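Local coordinates for like-Sm ribonucleoprotein core (Methanococcus vannielii SB, PDB 5MKI), which probably binds uridine-rich RNA as a ring of seven identical subunits of the Sm/Lsm family, at residues H39-L44 / V61-N66. Sequence-based numbering, arbitrary orientation.
Sequences HMNVAL and VVRGDN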
loop_
_atom_site.group_PDB
_atom_site.type_symbol
_atom_site.label_atom_id
_atom_site.label_comp_id
_atom_site.label_asym_id
_atom_site.label_seq_id
_atom_site.Cartn_x
_atom_site.Cartn_y
_atom_site.Cartn_z
ATOM N N HIS A 39 6.603 13.151 3.069
ATOM C CA HIS A 39 6.427 11.920 2.308
ATOM C C HIS A 39 7.692 11.475 1.586
ATOM O O HIS A 39 7.675 10.420 0.939
ATOM C CB HIS A 39 5.310 12.095 1.280
ATOM C CG HIS A 39 3.996 12.462 1.888
ATOM N ND1 HIS A 39 3.253 13.540 1.456
ATOM C CD2 HIS A 39 3.298 11.904 2.905
ATOM C CE1 HIS A 39 2.147 13.624 2.175
ATOM N NE2 HIS A 39 2.150 12.644 3.059
ATOM N N MET A 40 8.767 12.257 1.666
ATOM C CA MET A 40 9.973 12.097 0.852
ATOM C C MET A 40 9.717 12.338 -0.637
ATOM O O MET A 40 10.491 11.855 -1.473
ATOM C CB MET A 40 10.633 10.718 1.059
ATOM C CG MET A 40 10.991 10.368 2.522
ATOM S SD MET A 40 12.243 9.058 2.763
ATOM C CE MET A 40 13.499 9.568 1.595
ATOM N N ASN A 41 8.638 13.048 -1.009
ATOM C CA ASN A 41 8.606 13.663 -2.331
ATOM C C ASN A 41 9.793 14.625 -2.444
ATOM O O ASN A 41 10.163 15.285 -1.472
ATOM C CB ASN A 41 7.311 14.451 -2.590
ATOM C CG ASN A 41 6.022 13.618 -2.464
ATOM O OD1 ASN A 41 5.926 12.473 -2.894
ATOM N ND2 ASN A 41 5.016 14.239 -1.900
ATOM N N VAL A 42 10.395 14.715 -3.627
ATOM C CA VAL A 42 11.547 15.601 -3.827
ATOM C C VAL A 42 11.467 16.256 -5.204
ATOM O O VAL A 42 11.097 15.619 -6.202
ATOM C CB VAL A 42 12.895 14.861 -3.647
ATOM C CG1 VAL A 42 13.006 14.226 -2.264
ATOM C CG2 VAL A 42 13.100 13.799 -4.727
ATOM N N ALA A 43 11.797 17.546 -5.254
ATOM C CA ALA A 43 11.958 18.267 -6.511
ATOM C C ALA A 43 13.451 18.349 -6.822
ATOM O O ALA A 43 14.217 18.918 -6.037
ATOM C CB ALA A 43 11.338 19.661 -6.434
ATOM N N LEU A 44 13.863 17.761 -7.945
ATOM C CA LEU A 44 15.270 17.696 -8.339
ATOM C C LEU A 44 15.492 18.529 -9.596
ATOM O O LEU A 44 14.873 18.267 -10.632
ATOM C CB LEU A 44 15.704 16.259 -8.604
ATOM C CG LEU A 44 15.626 15.254 -7.463
ATOM C CD1 LEU A 44 15.845 13.844 -7.993
ATOM C CD2 LEU A 44 16.649 15.627 -6.407
ATOM N N VAL A 61 10.059 16.081 -10.397
ATOM C CA VAL A 61 9.409 15.868 -9.109
ATOM C C VAL A 61 9.190 14.370 -8.951
ATOM O O VAL A 61 8.469 13.758 -9.744
ATOM C CB VAL A 61 8.097 16.652 -9.003
ATOM C CG1 VAL A 61 7.334 16.270 -7.720
ATOM C CG2 VAL A 61 8.403 18.145 -9.043
ATOM N N VAL A 62 9.858 13.778 -7.957
ATOM C CA VAL A 62 9.851 12.337 -7.723
ATOM C C VAL A 62 8.883 12.040 -6.588
ATOM O O VAL A 62 8.906 12.714 -5.548
ATOM C CB VAL A 62 11.255 11.815 -7.379
ATOM C CG1 VAL A 62 11.228 10.304 -7.190
ATOM C CG2 VAL A 62 12.308 12.238 -8.454
ATOM N N ARG A 63 8.046 11.031 -6.777
ATOM C CA ARG A 63 7.079 10.655 -5.746
ATOM C C ARG A 63 7.758 9.785 -4.689
ATOM O O ARG A 63 8.334 8.736 -5.011
ATOM C CB ARG A 63 5.890 9.931 -6.376
ATOM C CG ARG A 63 4.645 9.993 -5.511
ATOM C CD ARG A 63 3.373 9.716 -6.302
ATOM N NE ARG A 63 2.185 9.881 -5.468
ATOM C CZ ARG A 63 1.724 8.951 -4.636
ATOM N NH1 ARG A 63 2.347 7.785 -4.545
ATOM N NH2 ARG A 63 0.625 9.176 -3.920
ATOM N N GLY A 64 7.679 10.213 -3.422
ATOM C CA GLY A 64 8.467 9.577 -2.370
ATOM C C GLY A 64 8.190 8.095 -2.140
ATOM O O GLY A 64 9.090 7.351 -1.737
ATOM N N ASP A 65 6.955 7.635 -2.398
ATOM C CA ASP A 65 6.643 6.221 -2.194
ATOM C C ASP A 65 7.482 5.302 -3.072
ATOM O O ASP A 65 7.528 4.093 -2.819
ATOM C CB ASP A 65 5.157 5.938 -2.458
ATOM C CG ASP A 65 4.856 5.722 -3.934
ATOM O OD1 ASP A 65 5.447 6.432 -4.779
ATOM O OD2 ASP A 65 4.037 4.835 -4.260
ATOM N N ASN A 66 8.126 5.836 -4.109
ATOM C CA ASN A 66 9.028 5.043 -4.932
ATOM C C ASN A 66 10.424 4.922 -4.321
ATOM O O ASN A 66 11.227 4.120 -4.811
ATOM C CB ASN A 66 9.146 5.654 -6.339
ATOM C CG ASN A 66 7.787 5.813 -7.047
ATOM O OD1 ASN A 66 7.171 4.830 -7.432
ATOM N ND2 ASN A 66 7.345 7.058 -7.248
#
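Val42 and Val62 form an antiparallel hydrogen-bonded pair, with Val42 N reaching Val62 O at 3.1 Å and Val62 N returning to Val42 O at 2.8 Å, while Ala43 and Val61 make the adjoining non-hydrogen-bonded pair. Where the ladder ends, a side chain takes over the pairing: Asn41 OD1 accepts the amide of Gly64 at 2.9 Å in an almost straight bond (176° at the hydrogen). The Asn41 carboxamide is held from both ends, since its ND2 donates to Asp37, which should fix the flip of the side chain of a residue that binds UMP. Gly64 CA comes within 3.2 Å of Met40 O and makes a CA-H...O contact with His39 O at 3.5 Å. Gly64 opens a 3-10 turn (64-66), in which Arg63 O accepts hydrogen bonds from both N and ND2 of Asn66. With CG anti to the backbone N (chi1 -158°), Arg63 is extended from CG to NE, and its guanidinium edge meets Asp65, NH1 to OD1 3.4 Å, in a salt bridge; His39, Arg63 and Asp65 also belong to the UMP-binding site, empty in this chain. On the Val42 face, Val42 CG2 lies alongside Val62, 3.8 Å from its CB, and Leu44 CD1 touches Val62 CG2. Val61 and Ala43 occupy the other face. The contact joins the Sm1 loop between strands 28-36 and 42-44 to the Sm2 loop between 57-62 and 67-71, consistent with the uridine pocket of Sm/Lsm proteins. Val42 and Leu44 pack on Leu33 of strand 28-36, Val62 reaches Leu23 of strand 18-23, and Val61 and Val62 also pair with a strand of a neighbouring subunit, carrying the sheet across the interface.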